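ABC transporter, substrate binding protein (Polyamine) (Agrobacterium tumefaciens, PDB 4EUO) binds gamma-aminobutanoic acid (GABA) in the periplasm and probably delivers it to an ABC transporter for uptake. Local coordinates at residues Trp8-Thr12 / Trp200-Ala206; Asn108-Val112 / Ile189-Pro195. All coordinates share one frame; numbering follows the deposited sequence. Where two conformers were deposited one is given.

Interaction 1: residues Trp8-Thr12 / Trp200-Ala206; sequences WGGTT and WNGRMTA. With ABU (gamma-amino-butanoic acid), chain E.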
ATOM      1  N   TRP A   8       1.736   7.679   4.426  1.00  8.78           N
ATOM      2  CA  TRP A   8       1.968   6.597   5.336  1.00  9.19           C
ATOM      3  C   TRP A   8       3.210   6.747   6.183  1.00 10.31           C
ATOM      4  O   TRP A   8       3.601   5.796   6.865  1.00  9.95           O
ATOM      5  CB  TRP A   8       1.979   5.285   4.506  1.00 10.35           C
ATOM      6  CG  TRP A   8       0.648   5.072   3.848  1.00 10.76           C
ATOM      7  CD1 TRP A   8       0.236   5.572   2.642  1.00 12.99           C
ATOM      8  CD2 TRP A   8      -0.483   4.408   4.413  1.00 11.24           C
ATOM      9  NE1 TRP A   8      -1.086   5.269   2.430  1.00 12.59           N
ATOM     10  CE2 TRP A   8      -1.564   4.571   3.508  1.00 13.06           C
ATOM     11  CE3 TRP A   8      -0.712   3.732   5.629  1.00 13.34           C
ATOM     12  CZ2 TRP A   8      -2.829   4.017   3.743  1.00 13.99           C
ATOM     13  CZ3 TRP A   8      -1.982   3.216   5.873  1.00 16.80           C
ATOM     14  CH2 TRP A   8      -3.012   3.333   4.924  1.00 17.33           C
ATOM     15  N   GLY A   9       3.806   7.927   6.145  1.00 10.36           N
ATOM     16  CA  GLY A   9       4.954   8.244   6.975  1.00  9.95           C
ATOM     17  C   GLY A   9       6.236   7.601   6.514  1.00 10.51           C
ATOM     18  O   GLY A   9       6.285   6.856   5.520  1.00 10.51           O
ATOM     19  N   GLY A  10       7.275   7.907   7.263  1.00 10.30           N
ATOM     20  CA  GLY A  10       8.582   7.288   7.102  1.00 10.56           C
ATOM     21  C   GLY A  10       9.165   7.424   5.728  1.00 10.38           C
ATOM     22  O   GLY A  10       8.991   8.430   5.055  1.00 11.21           O
ATOM     23  N   THR A  11       9.848   6.361   5.317  1.00  9.81           N
ATOM     24  CA  THR A  11      10.603   6.362   4.072  1.00  9.77           C
ATOM     25  C   THR A  11       9.768   6.586   2.868  1.00 10.23           C
ATOM     26  O   THR A  11      10.182   7.253   1.922  1.00 10.85           O
ATOM     27  CB  THR A  11      11.509   5.153   3.982  1.00 11.20           C
ATOM     28  OG1 THR A  11      10.747   3.969   4.255  1.00 10.48           O
ATOM     29  CG2 THR A  11      12.669   5.237   4.963  1.00 11.50           C
ATOM     30  N   THR A  12       8.533   6.026   2.860  1.00  9.18           N
ATOM     31  CA  THR A  12       7.672   6.221   1.685  1.00  9.99           C
ATOM     32  C   THR A  12       7.225   7.674   1.547  1.00 10.12           C
ATOM     33  O   THR A  12       7.288   8.261   0.473  1.00  9.43           O
ATOM     34  CB  THR A  12       6.475   5.284   1.756  1.00 10.53           C
ATOM     35  OG1 THR A  12       7.052   3.964   1.739  1.00  9.78           O
ATOM     36  CG2 THR A  12       5.510   5.473   0.579  1.00  9.88           C
ATOM     37  N   TRP A 200       5.152  -4.457   2.828  1.00  8.56           N
ATOM     38  CA  TRP A 200       5.097  -3.634   1.630  1.00  8.52           C
ATOM     39  C   TRP A 200       6.474  -3.665   0.990  1.00  9.47           C
ATOM     40  O   TRP A 200       7.479  -3.411   1.675  1.00  9.11           O
ATOM     41  CB  TRP A 200       4.702  -2.203   1.995  1.00  8.00           C
ATOM     42  CG  TRP A 200       3.315  -2.021   2.511  1.00  7.58           C
ATOM     43  CD1 TRP A 200       2.189  -2.652   2.079  1.00  9.26           C
ATOM     44  CD2 TRP A 200       2.889  -1.051   3.475  1.00  7.21           C
ATOM     45  NE1 TRP A 200       1.073  -2.149   2.736  1.00  8.74           N
ATOM     46  CE2 TRP A 200       1.479  -1.151   3.587  1.00  8.24           C
ATOM     47  CE3 TRP A 200       3.563  -0.099   4.256  1.00  8.16           C
ATOM     48  CZ2 TRP A 200       0.736  -0.350   4.465  1.00  8.03           C
ATOM     49  CZ3 TRP A 200       2.821   0.737   5.081  1.00  8.91           C
ATOM     50  CH2 TRP A 200       1.427   0.588   5.201  1.00  8.63           C
ATOM     51  N   ASN A 201       6.551  -3.931  -0.334  1.00  8.71           N
ATOM     52  CA  ASN A 201       7.861  -4.146  -0.940  1.00  8.97           C
ATOM     53  C   ASN A 201       8.813  -2.972  -0.806  1.00  9.20           C
ATOM     54  O   ASN A 201      10.017  -3.164  -0.570  1.00  9.05           O
ATOM     55  CB  ASN A 201       7.721  -4.604  -2.389  1.00  8.60           C
ATOM     56  CG  ASN A 201       7.286  -3.505  -3.333  1.00  8.55           C
ATOM     57  OD1 ASN A 201       6.091  -3.163  -3.423  1.00  9.43           O
ATOM     58  ND2 ASN A 201       8.257  -2.893  -4.015  1.00  9.35           N
ATOM     59  N   GLY A 202       8.298  -1.771  -0.955  1.00  8.49           N
ATOM     60  CA  GLY A 202       9.124  -0.581  -0.914  1.00  9.51           C
ATOM     61  C   GLY A 202       9.737  -0.354   0.453  1.00 10.00           C
ATOM     62  O   GLY A 202      10.803   0.270   0.556  1.00 10.14           O
ATOM     63  N   ARG A 203       9.135  -0.895   1.517  1.00  8.69           N
ATOM     64  CA  ARG A 203       9.735  -0.748   2.847  1.00  8.49           C
ATOM     65  C   ARG A 203      11.022  -1.563   2.943  1.00 10.14           C
ATOM     66  O   ARG A 203      11.939  -1.161   3.673  1.00  9.91           O
ATOM     67  CB  ARG A 203       8.744  -1.171   3.909  1.00  8.55           C
ATOM     68  CG  ARG A 203       7.534  -0.249   3.982  1.00  8.98           C
ATOM     69  CD  ARG A 203       7.899   1.081   4.647  1.00  9.11           C
ATOM     70  NE  ARG A 203       6.816   2.055   4.478  1.00  8.95           N
ATOM     71  CZ  ARG A 203       6.717   3.181   5.176  1.00  8.79           C
ATOM     72  NH1 ARG A 203       7.599   3.458   6.126  1.00  8.52           N
ATOM     73  NH2 ARG A 203       5.688   4.000   4.988  1.00  8.74           N
ATOM     74  N   MET A 204      11.117  -2.668   2.184  1.00  8.56           N
ATOM     75  CA  MET A 204      12.347  -3.463   2.138  1.00  9.31           C
ATOM     76  C   MET A 204      13.382  -2.742   1.269  1.00 11.16           C
ATOM     77  O   MET A 204      14.556  -2.679   1.665  1.00 11.63           O
ATOM     78  CB  MET A 204      12.060  -4.864   1.596  1.00 10.47           C
ATOM     79  CG  MET A 204      11.088  -5.671   2.456  1.00 11.78           C
ATOM     80  SD  MET A 204      11.601  -5.895   4.184  1.00 12.72           S
ATOM     81  CE  MET A 204      10.663  -4.545   5.040  1.00 13.24           C
ATOM     82  N   THR A 205      12.962  -2.130   0.149  1.00  9.58           N
ATOM     83  CA  THR A 205      13.868  -1.316  -0.663  1.00  9.42           C
ATOM     84  C   THR A 205      14.463  -0.218   0.224  1.00 11.39           C
ATOM     85  O   THR A 205      15.684   0.020   0.178  1.00 11.82           O
ATOM     86  CB  THR A 205      13.103  -0.674  -1.814  1.00 10.57           C
ATOM     87  OG1 THR A 205      12.654  -1.737  -2.658  1.00 12.54           O
ATOM     88  CG2 THR A 205      13.961   0.294  -2.624  1.00 12.95           C
ATOM     89  N   ALA A 206      13.639   0.452   1.049  1.00  9.95           N
ATOM     90  CA  ALA A 206      14.163   1.538   1.901  1.00  9.65           C
ATOM     91  C   ALA A 206      15.132   1.044   2.932  1.00 11.75           C
ATOM     92  O   ALA A 206      16.146   1.717   3.185  1.00 11.16           O
ATOM     93  CB  ALA A 206      13.018   2.275   2.540  1.00 10.49           C
TER
HETATM   94  N   ABU E 404      -0.695   1.190   1.412  1.00 15.93           N
HETATM   95  CD  ABU E 404       0.703   0.982   1.017  1.00 11.32           C
HETATM   96  CB  ABU E 404       1.640   1.878   1.789  1.00 11.35           C
HETATM   97  CG  ABU E 404       3.039   1.647   1.329  1.00 11.20           C
HETATM   98  C   ABU E 404       4.114   2.378   2.105  1.00  9.76           C
HETATM   99  O   ABU E 404       5.364   1.939   1.985  1.00  9.30           O
HETATM  100  OXT ABU E 404       3.851   3.327   2.970  1.00  9.40           O
HETATM  101  O   HOH W   1       5.994   4.764   8.207  1.00 12.03           O
HETATM  102  O   HOH W   2       9.526   2.886   2.134  1.00 11.00           O
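R203 and T12 close on the carboxylate of gamma-aminobutanoic acid (ABU), which joins the two segments at the tightly packed centre of their contact. The guanidinium meets the carboxylate edge-on with two separate bonds: R203 NH2 reaches ABU OXT at 2.8 Å, almost straight at 174°, while R203 NE donates a hydrogen bond to ABU O. The bend of the arginine chain at chi2 (-74°) turns the guanidinium toward segment 8-12, where T12 OG1 lies over one guanidinium face and donates to the same ABU O at 2.6 Å. R203 NH2 also binds the backbone oxygen of G9 at 3.0 Å, approaching from above the carbonyl plane, and more weakly W8 O, so backbone oxygens help to fix the rotation of the guanidinium. The W200 ring lies flat against the ligand, with ABU CB 3.3 Å above its plane over the centre. The edge of W200 is turned toward the face of W8 in an offset edge-to-face pair, planes at 74°, and D58 holds W8 NE1. W8 and W200 thus line the pocket, in the cleft between lobes known for periplasmic binding proteins; Y262 and D226 also bind the ligand. T11 OG1, bonded to Q186, packs closely on A206 CB at 3.3 Å, and a water bridges T11 OG1 and T12 OG1, with a weak bond to G202 O. The looser side is at exposed G10, where another water donates to W8 O and accepts a weak bond from R203 NH1.

Interaction 2: residues Asn108-Val112 / Ile189-Pro195; sequences NVDSV and IASAEAP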
ATOM      1  N   ASN A 108      15.065 -10.887   7.363  1.00 12.70           N
ATOM      2  CA  ASN A 108      16.364 -10.492   7.930  1.00 11.83           C
ATOM      3  C   ASN A 108      17.202 -11.797   7.848  1.00 14.45           C
ATOM      4  O   ASN A 108      17.225 -12.639   8.769  1.00 13.57           O
ATOM      5  CB  ASN A 108      16.149 -10.046   9.372  1.00 13.61           C
ATOM      6  CG  ASN A 108      17.415  -9.644  10.093  1.00 14.87           C
ATOM      7  OD1 ASN A 108      18.503 -10.134   9.780  1.00 15.90           O
ATOM      8  ND2 ASN A 108      17.294  -8.751  11.049  1.00 13.60           N
ATOM      9  N   VAL A 109      17.806 -11.981   6.684  1.00 14.03           N
ATOM     10  CA  VAL A 109      18.471 -13.225   6.311  1.00 15.50           C
ATOM     11  C   VAL A 109      19.529 -13.739   7.301  1.00 19.37           C
ATOM     12  O   VAL A 109      19.552 -14.927   7.629  1.00 17.69           O
ATOM     13  CB  VAL A 109      18.978 -13.159   4.842  1.00 19.15           C
ATOM     14  CG1 VAL A 109      19.987 -12.010   4.607  1.00 19.72           C
ATOM     15  CG2 VAL A 109      19.550 -14.502   4.392  1.00 19.36           C
ATOM     16  N   ASP A 110      20.336 -12.828   7.830  1.00 18.07           N
ATOM     17  CA  ASP A 110      21.421 -13.218   8.725  1.00 19.21           C
ATOM     18  C   ASP A 110      20.989 -13.548  10.137  1.00 23.72           C
ATOM     19  O   ASP A 110      21.816 -14.035  10.906  1.00 25.33           O
ATOM     20  CB  ASP A 110      22.540 -12.162   8.692  1.00 22.05           C
ATOM     21  CG  ASP A 110      23.289 -12.072   7.370  1.00 33.08           C
ATOM     22  OD1 ASP A 110      23.201 -13.037   6.557  1.00 33.29           O
ATOM     23  OD2 ASP A 110      23.955 -11.045   7.142  1.00 38.20           O
ATOM     24  N   SER A 111      19.699 -13.323  10.482  1.00 16.32           N
ATOM     25  CA  SER A 111      19.184 -13.589  11.823  0.50 15.13           C
ATOM     26  C   SER A 111      18.429 -14.905  11.941  1.00 18.49           C
ATOM     27  O   SER A 111      17.986 -15.269  13.034  1.00 20.04           O
ATOM     28  CB  SER A 111      18.277 -12.446  12.266  0.50 16.11           C
ATOM     29  OG  SER A 111      17.109 -12.441  11.464  0.50 15.69           O
ATOM     30  N   VAL A 112      18.217 -15.593  10.805  1.00 16.45           N
ATOM     31  CA  VAL A 112      17.454 -16.825  10.805  1.00 16.14           C
ATOM     32  C   VAL A 112      18.231 -17.944  10.120  1.00 16.85           C
ATOM     33  O   VAL A 112      19.081 -17.672   9.265  1.00 16.16           O
ATOM     34  CB  VAL A 112      16.053 -16.643  10.150  1.00 17.83           C
ATOM     35  CG1 VAL A 112      15.176 -15.704  10.971  1.00 18.79           C
ATOM     36  CG2 VAL A 112      16.152 -16.171   8.702  1.00 16.86           C
ATOM     37  N   ILE A 189      11.368  -6.359  11.167  1.00 10.63           N
ATOM     38  CA  ILE A 189      12.268  -7.137  10.339  1.00 10.65           C
ATOM     39  C   ILE A 189      13.718  -6.821  10.739  1.00 13.46           C
ATOM     40  O   ILE A 189      14.492  -7.752  11.024  1.00 14.13           O
ATOM     41  CB  ILE A 189      12.035  -6.842   8.822  1.00 11.41           C
ATOM     42  CG1 ILE A 189      10.598  -7.202   8.349  1.00 10.56           C
ATOM     43  CG2 ILE A 189      13.132  -7.505   7.983  1.00 13.30           C
ATOM     44  CD1 ILE A 189      10.295  -8.715   8.371  1.00 12.91           C
ATOM     45  N   ALA A 190      14.105  -5.529  10.737  1.00 12.48           N
ATOM     46  CA  ALA A 190      15.499  -5.167  10.976  1.00 12.51           C
ATOM     47  C   ALA A 190      16.017  -5.593  12.356  1.00 13.29           C
ATOM     48  O   ALA A 190      17.192  -5.975  12.458  1.00 16.09           O
ATOM     49  CB  ALA A 190      15.707  -3.664  10.760  1.00 13.40           C
ATOM     50  N   SER A 191      15.168  -5.585  13.357  1.00 12.08           N
ATOM     51  CA  SER A 191      15.560  -5.942  14.732  1.00 12.14           C
ATOM     52  C   SER A 191      15.566  -7.454  14.943  1.00 16.08           C
ATOM     53  O   SER A 191      16.005  -7.920  16.006  1.00 15.29           O
ATOM     54  CB  SER A 191      14.560  -5.361  15.715  1.00 15.20           C
ATOM     55  OG  SER A 191      13.294  -5.982  15.614  1.00 15.52           O
ATOM     56  N   ALA A 192      14.987  -8.213  13.992  1.00 12.82           N
ATOM     57  CA  ALA A 192      14.768  -9.648  14.101  1.00 12.72           C
ATOM     58  C   ALA A 192      13.793  -9.969  15.235  1.00 13.98           C
ATOM     59  O   ALA A 192      13.662 -11.129  15.619  1.00 13.83           O
ATOM     60  CB  ALA A 192      16.073 -10.416  14.256  1.00 14.10           C
ATOM     61  N   GLU A 193      13.003  -8.972  15.700  1.00 12.70           N
ATOM     62  CA  GLU A 193      11.929  -9.270  16.641  1.00 13.42           C
ATOM     63  C   GLU A 193      10.904 -10.167  15.909  1.00 13.22           C
ATOM     64  O   GLU A 193      10.316 -11.054  16.494  1.00 13.79           O
ATOM     65  CB  GLU A 193      11.285  -7.971  17.135  1.00 14.91           C
ATOM     66  CG  GLU A 193      10.279  -8.092  18.253  1.00 21.34           C
ATOM     67  CD  GLU A 193       9.806  -6.734  18.743  1.00 22.32           C
ATOM     68  OE1 GLU A 193      10.513  -5.723  18.513  1.00 21.52           O
ATOM     69  OE2 GLU A 193       8.693  -6.676  19.307  1.00 30.24           O
ATOM     70  N   ALA A 194      10.663  -9.895  14.611  1.00 12.27           N
ATOM     71  CA  ALA A 194       9.882 -10.770  13.719  1.00 11.79           C
ATOM     72  C   ALA A 194      10.651 -10.727  12.438  1.00 12.87           C
ATOM     73  O   ALA A 194      10.488  -9.828  11.615  1.00 12.45           O
ATOM     74  CB  ALA A 194       8.465 -10.273  13.538  1.00 12.49           C
ATOM     75  N   PRO A 195      11.622 -11.646  12.297  1.00 10.81           N
ATOM     76  CA  PRO A 195      12.600 -11.523  11.216  1.00 11.02           C
ATOM     77  C   PRO A 195      12.117 -11.790   9.806  1.00 12.05           C
ATOM     78  O   PRO A 195      12.854 -11.575   8.846  1.00 12.38           O
ATOM     79  CB  PRO A 195      13.705 -12.497  11.626  1.00 13.28           C
ATOM     80  CG  PRO A 195      12.962 -13.550  12.388  1.00 15.87           C
ATOM     81  CD  PRO A 195      11.942 -12.771  13.195  1.00 12.21           C
TER
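N108 supplies both hydrogen bonds that cross between the two segments, one from its backbone and one from its side chain. Its amide N donates to P195 O at 2.7 Å, nearly straight at 169°, where the chain of N108-V112 comes alongside P195. With CG anti to the backbone N (chi1 178°), the carboxamide extends toward I189 of helix 182-190, and ND2 binds I189 O at 3.0 Å. That oxygen lies close to the plane of the amide group, and it also accepts from the backbone N of A192, so this carbonyl oxygen is gripped by two donors. A190 O is also near ND2, but at an angle too poor for a bond.

Hydrogen bonds within each segment shape the two partners. S111 N donates to N108 O across the 3-10 turn 109-111, and in one of the two conformers of S111 its OG donates to the same oxygen from the same face of the carbonyl. On the other side, A192 leaves helical geometry with positive phi, and S191 OG accepts from E193 N in an ST turn; S191 OG is also bonded to Q187 O.

Apolar contacts accompany these bonds. V112 CG1 presses against P195 CG at 3.4 Å, closer than usual for two carbons, the two side chains crossing at a slant. S111 CB, in that same conformer, meets A192 CB at 3.6 Å, while I189 CG2 lies beside the N108 backbone.

The contact thus joins the loop that follows strand 96-107 to the turn between helix 182-190 and strand 196-200, the antiparallel neighbour of 96-107 in the sheet, with I189 and A194 packing against T133 of strand 132-135.

Overall arrangement
From the N terminus, the chain leaves strand 3-6 and enters interaction 1 at residues 8-12, then runs through 187 intervening residues before 200-206 closes that large loop. Within it, residues 108-112 follow strand 96-107. A smaller loop of 76 residues is closed when segment 189-195 meets them, so interaction 2 is nested in interaction 1 and the two do not cross. Strand 196-200 leads directly from the second closure to the first. Interaction 1 ties the start of helix 10-28 to helix 201-209 at the ligand, whereas interaction 2 joins two turns farther out. Their centres are about 17 Å apart, yet M204 CE packs 4.2 Å from I189 CG1.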